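Local coordinates for cell shape determining protein MreC (Streptococcus pneumoniae, PDB 2QF5) that helps to form and maintain cell shape, probably as part of the elongasome that synthesises peripheral peptidoglycan, at residues K7-D12 / L27-S32; A41-G46 / D159-V164. All blocks are in the same frame, centred on the assembly; numbering follows the deposited sequence.

Interaction 1: K7-D12 / L27-S32; sequences KTLAAD and LDAGRS
Asp28 reaches back from the loop that follows strand 24-27 and takes hold of the backbone of Asp12 on strand 6-16. Asp28 OD1 accepts a hydrogen bond from Asp12 N at 2.9 Å. The donor comes from above the carboxylate, 50° out of its plane. In return, Asp28 N donates to Asp12 O at 3.0 Å. One residue thus grips both polar backbone groups of the other. The side-chain half of this grip rests on the first torsion of Asp28: chi1 of 72° sets CG between the backbone N and the carbonyl carbon, which brings OD1 within reach of Asp12 N.

The two aspartate side chains lie side by side and point the same way. Their carboxylate planes are 44° apart, with OD2 of Asp12 3.8 Å from OD2 of Asp28.

Beside this polar end the contact is apolar. Ala29 CB meets Ala11 CB at 3.7 Å and Leu9 CD2 at 3.5 Å, the latter tight for two carbons. Leu27 CB also packs on Ala11 CB, at 4.0 Å. The loop is also tied to strand 59-63 through Ala29 O and Thr59 OG1.

The contact joins strand 6-16 of one beta barrel to the end of strand 24-27 and the loop that leaves it. Two like charges this close may raise the pKa of one carboxylate, while the N-H bond to Asp28 OD1 should partly offset the repulsion.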
ATOM      1  N   LYS A   7      -2.738 -16.229  -1.465  1.00 28.41           N
ATOM      2  CA  LYS A   7      -3.813 -16.247  -2.470  1.00 28.09           C
ATOM      3  C   LYS A   7      -3.754 -14.993  -3.333  1.00 27.75           C
ATOM      4  O   LYS A   7      -3.729 -13.874  -2.836  1.00 27.53           O
ATOM      5  CB  LYS A   7      -5.207 -16.415  -1.850  1.00 28.29           C
ATOM      6  CG  LYS A   7      -5.573 -15.475  -0.720  1.00 28.12           C
ATOM      7  CD  LYS A   7      -6.735 -16.046   0.118  1.00 28.12           C
ATOM      8  CE  LYS A   7      -7.184 -15.059   1.204  1.00 27.59           C
ATOM      9  NZ  LYS A   7      -8.445 -15.478   1.867  1.00 27.63           N
ATOM     10  N   THR A   8      -3.713 -15.207  -4.637  1.00 27.43           N
ATOM     11  CA  THR A   8      -3.597 -14.129  -5.585  1.00 27.46           C
ATOM     12  C   THR A   8      -4.759 -14.198  -6.602  1.00 27.13           C
ATOM     13  O   THR A   8      -5.349 -15.233  -6.800  1.00 27.23           O
ATOM     14  CB  THR A   8      -2.201 -14.135  -6.253  1.00 27.37           C
ATOM     15  OG1 THR A   8      -2.044 -15.302  -7.048  1.00 27.88           O
ATOM     16  CG2 THR A   8      -1.095 -14.105  -5.212  1.00 26.25           C
ATOM     17  N   LEU A   9      -5.082 -13.055  -7.194  1.00 27.50           N
ATOM     18  CA  LEU A   9      -6.309 -12.822  -7.941  1.00 27.22           C
ATOM     19  C   LEU A   9      -5.994 -11.629  -8.826  1.00 26.86           C
ATOM     20  O   LEU A   9      -5.411 -10.672  -8.361  1.00 27.17           O
ATOM     21  CB  LEU A   9      -7.431 -12.458  -6.943  1.00 27.84           C
ATOM     22  CG  LEU A   9      -8.924 -12.646  -7.226  1.00 27.77           C
ATOM     23  CD1 LEU A   9      -9.688 -12.314  -5.970  1.00 29.34           C
ATOM     24  CD2 LEU A   9      -9.452 -11.802  -8.356  1.00 29.19           C
ATOM     25  N   ALA A  10      -6.350 -11.679 -10.099  1.00 26.90           N
ATOM     26  CA  ALA A  10      -6.235 -10.520 -10.976  1.00 26.19           C
ATOM     27  C   ALA A  10      -7.648 -10.013 -11.201  1.00 26.10           C
ATOM     28  O   ALA A  10      -8.598 -10.813 -11.284  1.00 25.50           O
ATOM     29  CB  ALA A  10      -5.566 -10.893 -12.301  1.00 26.35           C
ATOM     30  N   ALA A  11      -7.791  -8.691 -11.263  1.00 25.57           N
ATOM     31  CA  ALA A  11      -9.083  -8.054 -11.531  1.00 25.45           C
ATOM     32  C   ALA A  11      -8.902  -6.719 -12.268  1.00 25.05           C
ATOM     33  O   ALA A  11      -7.840  -6.097 -12.225  1.00 25.55           O
ATOM     34  CB  ALA A  11      -9.881  -7.867 -10.218  1.00 24.19           C
ATOM     35  N   ASP A  12      -9.949  -6.296 -12.960  1.00 25.52           N
ATOM     36  CA  ASP A  12      -9.951  -5.041 -13.696  1.00 25.40           C
ATOM     37  C   ASP A  12     -10.677  -3.963 -12.889  1.00 25.34           C
ATOM     38  O   ASP A  12     -11.642  -4.241 -12.185  1.00 24.18           O
ATOM     39  CB  ASP A  12     -10.634  -5.213 -15.070  1.00 25.62           C
ATOM     40  CG  ASP A  12      -9.892  -6.165 -15.990  1.00 25.99           C
ATOM     41  OD1 ASP A  12      -8.659  -6.123 -16.056  1.00 30.81           O
ATOM     42  OD2 ASP A  12     -10.537  -6.961 -16.675  1.00 27.64           O
ATOM     43  N   LEU A  27     -13.188  -2.951  -8.245  1.00 24.93           N
ATOM     44  CA  LEU A  27     -12.659  -4.052  -9.055  1.00 24.52           C
ATOM     45  C   LEU A  27     -13.785  -4.997  -9.382  1.00 24.07           C
ATOM     46  O   LEU A  27     -14.705  -5.129  -8.591  1.00 24.60           O
ATOM     47  CB  LEU A  27     -11.560  -4.823  -8.295  1.00 24.71           C
ATOM     48  CG  LEU A  27     -10.241  -4.095  -7.968  1.00 23.52           C
ATOM     49  CD1 LEU A  27      -9.320  -5.009  -7.232  1.00 21.54           C
ATOM     50  CD2 LEU A  27      -9.570  -3.657  -9.219  1.00 26.65           C
ATOM     51  N   ASP A  28     -13.681  -5.670 -10.522  1.00 23.97           N
ATOM     52  CA  ASP A  28     -14.651  -6.675 -10.984  1.00 24.90           C
ATOM     53  C   ASP A  28     -14.433  -8.084 -10.444  1.00 25.10           C
ATOM     54  O   ASP A  28     -14.761  -9.064 -11.090  1.00 26.70           O
ATOM     55  CB  ASP A  28     -14.725  -6.713 -12.527  1.00 24.50           C
ATOM     56  CG  ASP A  28     -13.490  -7.345 -13.196  1.00 24.54           C
ATOM     57  OD1 ASP A  28     -12.465  -7.633 -12.530  1.00 24.73           O
ATOM     58  OD2 ASP A  28     -13.554  -7.552 -14.429  1.00 22.87           O
ATOM     59  N   ALA A  29     -13.874  -8.198  -9.261  1.00 25.65           N
ATOM     60  CA  ALA A  29     -13.831  -9.486  -8.600  1.00 25.75           C
ATOM     61  C   ALA A  29     -14.127  -9.226  -7.151  1.00 25.61           C
ATOM     62  O   ALA A  29     -13.616  -8.261  -6.578  1.00 26.19           O
ATOM     63  CB  ALA A  29     -12.460 -10.133  -8.759  1.00 26.12           C
ATOM     64  N   GLY A  30     -14.957 -10.080  -6.566  1.00 25.53           N
ATOM     65  CA  GLY A  30     -15.253 -10.027  -5.141  1.00 25.10           C
ATOM     66  C   GLY A  30     -15.137 -11.409  -4.532  1.00 24.51           C
ATOM     67  O   GLY A  30     -14.284 -12.213  -4.917  1.00 24.24           O
ATOM     68  N   ARG A  31     -16.018 -11.689  -3.591  1.00 24.25           N
ATOM     69  CA  ARG A  31     -15.921 -12.888  -2.771  1.00 24.92           C
ATOM     70  C   ARG A  31     -16.125 -14.187  -3.561  1.00 25.21           C
ATOM     71  O   ARG A  31     -15.692 -15.259  -3.116  1.00 25.56           O
ATOM     72  CB  ARG A  31     -16.946 -12.823  -1.635  1.00 24.41           C
ATOM     73  CG  ARG A  31     -16.518 -13.559  -0.412  1.00 25.03           C
ATOM     74  CD  ARG A  31     -17.498 -13.377   0.745  1.00 25.66           C
ATOM     75  NE  ARG A  31     -17.356 -12.081   1.423  1.00 26.11           N
ATOM     76  CZ  ARG A  31     -18.118 -11.003   1.213  1.00 26.49           C
ATOM     77  NH1 ARG A  31     -19.104 -11.012   0.311  1.00 27.62           N
ATOM     78  NH2 ARG A  31     -17.889  -9.897   1.916  1.00 25.56           N
ATOM     79  N   SER A  32     -16.794 -14.110  -4.713  1.00 25.44           N
ATOM     80  CA  SER A  32     -17.148 -15.317  -5.488  1.00 25.75           C
ATOM     81  C   SER A  32     -15.927 -15.882  -6.220  1.00 25.68           C
ATOM     82  O   SER A  32     -15.960 -17.001  -6.725  1.00 25.22           O
ATOM     83  CB  SER A  32     -18.265 -15.002  -6.502  1.00 25.40           C
ATOM     84  OG  SER A  32     -17.965 -13.828  -7.249  1.00 26.80           O
TER

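Interaction 2: A41-G46 / D159-V164; sequences AIANGG and DVIELV
Ile42 and Glu162 form a hydrogen-bonded pair where strands 40-43 and 160-166 run antiparallel in a six-stranded beta barrel, one of two in this probably extracellular part of MreC. Ile42 N donates to Glu162 O at 2.8 Å, and Glu162 N donates to Ile42 O at 2.7 Å. The second bond lies in the carbonyl plane; the first is tilted 21° from it.

The buried face is tightly packed. Ala41 CB sits 3.7 Å from Ile161 CG2 and also meets Leu163 CD2. Ala43 CB touches the other branch of Ile161, at CG1. Ile161 can serve both alanines because its CG2 is anti to the backbone N while CG1 lies beside it. Ile48 of strand 46-54 packs on Ala41, Ala43 and Ile161, and Leu27 of strand 24-27 on Ile161 and Leu163.

The face of Ile42 and Glu162 is partly exposed but still closely packed. Their side chains lie alongside each other. Glu162 is extended, and its OE2 comes within 3.5 Å of Ile42 CD1. That methyl also meets Val164 CG1.

The loose side lies beyond Ala43. Segment 41-46 turns away from strand 160-166 in a type I' turn, Ala43 to Gly46, that leads into strand 46-54. Here water bridges replace direct bonds between the segments. Asn44 ND2 donates to Asp154 O, outside them. One water lies between Asn44 OD1 and Asp159 N, accepting from the latter. A second accepts from Asn44 N at 3.1 Å and lies 2.7 Å from Val160 O.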
ATOM      1  N   ALA A  41      -3.410  -4.599  -2.738  1.00 20.73           N
ATOM      2  CA  ALA A  41      -3.590  -4.364  -4.182  1.00 20.49           C
ATOM      3  C   ALA A  41      -2.254  -3.969  -4.834  1.00 20.20           C
ATOM      4  O   ALA A  41      -1.628  -3.005  -4.422  1.00 18.76           O
ATOM      5  CB  ALA A  41      -4.629  -3.265  -4.421  1.00 19.68           C
ATOM      6  N   ILE A  42      -1.849  -4.711  -5.867  1.00 20.43           N
ATOM      7  CA  ILE A  42      -0.613  -4.439  -6.619  1.00 20.71           C
ATOM      8  C   ILE A  42      -0.964  -4.001  -8.058  1.00 20.33           C
ATOM      9  O   ILE A  42      -1.830  -4.588  -8.691  1.00 20.97           O
ATOM     10  CB  ILE A  42       0.278  -5.697  -6.639  1.00 20.17           C
ATOM     11  CG1 ILE A  42       0.726  -6.066  -5.231  1.00 20.47           C
ATOM     12  CG2 ILE A  42       1.475  -5.498  -7.522  1.00 20.72           C
ATOM     13  CD1 ILE A  42       1.348  -7.435  -5.146  1.00 20.47           C
ATOM     14  N   ALA A  43      -0.314  -2.958  -8.554  1.00 20.71           N
ATOM     15  CA  ALA A  43      -0.516  -2.480  -9.935  1.00 21.03           C
ATOM     16  C   ALA A  43       0.627  -1.596 -10.374  1.00 21.36           C
ATOM     17  O   ALA A  43       1.165  -0.822  -9.570  1.00 22.80           O
ATOM     18  CB  ALA A  43      -1.822  -1.670 -10.052  1.00 21.11           C
ATOM     19  N   ASN A  44       0.948  -1.655 -11.666  1.00 20.99           N
ATOM     20  CA  ASN A  44       1.868  -0.713 -12.273  1.00 20.05           C
ATOM     21  C   ASN A  44       3.221  -0.626 -11.545  1.00 19.21           C
ATOM     22  O   ASN A  44       3.787   0.438 -11.453  1.00 18.23           O
ATOM     23  CB  ASN A  44       1.209   0.674 -12.353  1.00 20.11           C
ATOM     24  CG  ASN A  44       0.008   0.729 -13.331  1.00 20.89           C
ATOM     25  OD1 ASN A  44      -0.370  -0.275 -13.967  1.00 18.18           O
ATOM     26  ND2 ASN A  44      -0.587   1.940 -13.460  1.00 20.26           N
ATOM     27  N   GLY A  45       3.735  -1.755 -11.053  1.00 18.75           N
ATOM     28  CA  GLY A  45       5.066  -1.819 -10.453  1.00 18.88           C
ATOM     29  C   GLY A  45       5.154  -1.987  -8.945  1.00 18.70           C
ATOM     30  O   GLY A  45       6.249  -2.113  -8.403  1.00 18.70           O
ATOM     31  N   GLY A  46       4.023  -1.935  -8.250  1.00 18.69           N
ATOM     32  CA  GLY A  46       4.027  -2.163  -6.787  1.00 18.92           C
ATOM     33  C   GLY A  46       2.700  -1.933  -6.090  1.00 18.22           C
ATOM     34  O   GLY A  46       1.661  -1.892  -6.743  1.00 17.01           O
ATOM     35  N   ASP A 159      -5.446   0.209 -14.210  1.00 27.10           N
ATOM     36  CA  ASP A 159      -6.502  -0.468 -14.970  1.00 27.04           C
ATOM     37  C   ASP A 159      -6.665  -1.935 -14.571  1.00 27.24           C
ATOM     38  O   ASP A 159      -7.774  -2.468 -14.604  1.00 26.67           O
ATOM     39  CB  ASP A 159      -6.167  -0.405 -16.471  1.00 27.67           C
ATOM     40  CG  ASP A 159      -6.302   1.004 -17.055  1.00 27.55           C
ATOM     41  OD1 ASP A 159      -7.126   1.780 -16.539  1.00 27.54           O
ATOM     42  OD2 ASP A 159      -5.591   1.334 -18.031  1.00 28.59           O
ATOM     43  N   VAL A 160      -5.548  -2.574 -14.195  1.00 27.14           N
ATOM     44  CA  VAL A 160      -5.510  -3.986 -13.832  1.00 26.93           C
ATOM     45  C   VAL A 160      -4.792  -4.096 -12.485  1.00 26.54           C
ATOM     46  O   VAL A 160      -3.717  -3.555 -12.322  1.00 25.97           O
ATOM     47  CB  VAL A 160      -4.765  -4.815 -14.894  1.00 26.70           C
ATOM     48  CG1 VAL A 160      -4.715  -6.282 -14.490  1.00 29.50           C
ATOM     49  CG2 VAL A 160      -5.429  -4.675 -16.258  1.00 27.38           C
ATOM     50  N   ILE A 161      -5.416  -4.751 -11.511  1.00 26.67           N
ATOM     51  CA  ILE A 161      -4.812  -4.922 -10.179  1.00 26.39           C
ATOM     52  C   ILE A 161      -4.611  -6.392  -9.862  1.00 25.93           C
ATOM     53  O   ILE A 161      -5.447  -7.210 -10.206  1.00 24.68           O
ATOM     54  CB  ILE A 161      -5.676  -4.304  -9.075  1.00 26.68           C
ATOM     55  CG1 ILE A 161      -5.492  -2.788  -9.022  1.00 27.85           C
ATOM     56  CG2 ILE A 161      -5.339  -4.889  -7.681  1.00 26.48           C
ATOM     57  CD1 ILE A 161      -6.574  -2.103  -8.200  1.00 26.97           C
ATOM     58  N   GLU A 162      -3.487  -6.705  -9.216  1.00 25.84           N
ATOM     59  CA  GLU A 162      -3.279  -8.008  -8.595  1.00 26.01           C
ATOM     60  C   GLU A 162      -3.673  -7.906  -7.104  1.00 25.29           C
ATOM     61  O   GLU A 162      -3.059  -7.167  -6.325  1.00 24.53           O
ATOM     62  CB  GLU A 162      -1.823  -8.481  -8.767  1.00 25.98           C
ATOM     63  CG  GLU A 162      -1.403  -9.622  -7.820  1.00 26.89           C
ATOM     64  CD  GLU A 162       0.126  -9.844  -7.722  1.00 28.33           C
ATOM     65  OE1 GLU A 162       0.881  -9.451  -8.653  1.00 32.59           O
ATOM     66  OE2 GLU A 162       0.568 -10.429  -6.692  1.00 33.85           O
ATOM     67  N   LEU A 163      -4.710  -8.639  -6.714  1.00 24.89           N
ATOM     68  CA  LEU A 163      -5.073  -8.740  -5.309  1.00 25.03           C
ATOM     69  C   LEU A 163      -4.273  -9.884  -4.676  1.00 25.11           C
ATOM     70  O   LEU A 163      -4.216 -10.995  -5.221  1.00 25.34           O
ATOM     71  CB  LEU A 163      -6.574  -8.958  -5.140  1.00 24.55           C
ATOM     72  CG  LEU A 163      -7.491  -7.800  -5.538  1.00 24.15           C
ATOM     73  CD1 LEU A 163      -8.948  -8.213  -5.290  1.00 22.47           C
ATOM     74  CD2 LEU A 163      -7.116  -6.530  -4.768  1.00 20.27           C
ATOM     75  N   VAL A 164      -3.640  -9.602  -3.543  1.00 25.28           N
ATOM     76  CA  VAL A 164      -2.829 -10.603  -2.837  1.00 25.47           C
ATOM     77  C   VAL A 164      -3.107 -10.591  -1.331  1.00 25.28           C
ATOM     78  O   VAL A 164      -3.174  -9.546  -0.699  1.00 25.05           O
ATOM     79  CB  VAL A 164      -1.323 -10.411  -3.083  1.00 25.30           C
ATOM     80  CG1 VAL A 164      -0.847  -9.163  -2.411  1.00 27.03           C
ATOM     81  CG2 VAL A 164      -0.539 -11.621  -2.550  1.00 25.97           C
TER
HETATM   82  O   HOH W   1      -2.991  -0.815 -14.741  1.00 18.23           O
HETATM   83  O   HOH W   2      -1.214  -3.308 -13.205  1.00 32.83           O

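How the interactions relate
Interactions 1 and 2 lie in the same beta barrel, with centres about 11 Å apart. They meet because strands 6-16 and 160-166 are neighbours in it. Leu163 N is 2.7 Å from Leu9 O, and Ile161 N is 2.9 Å from Ala11 O, both probable hydrogen bonds. Strand 160-166 therefore lies between strands 6-16 and 40-43, pairing with 40-43 along one edge and with 6-16 along the other. Packing joins the contacts too: Leu27 CD2 lies 3.5 Å from Ile161 CD1. Along the chain, interaction 1 is local, whereas interaction 2 brings back the last strand after the second barrel, so the first barrel is completed from both ends of the chain.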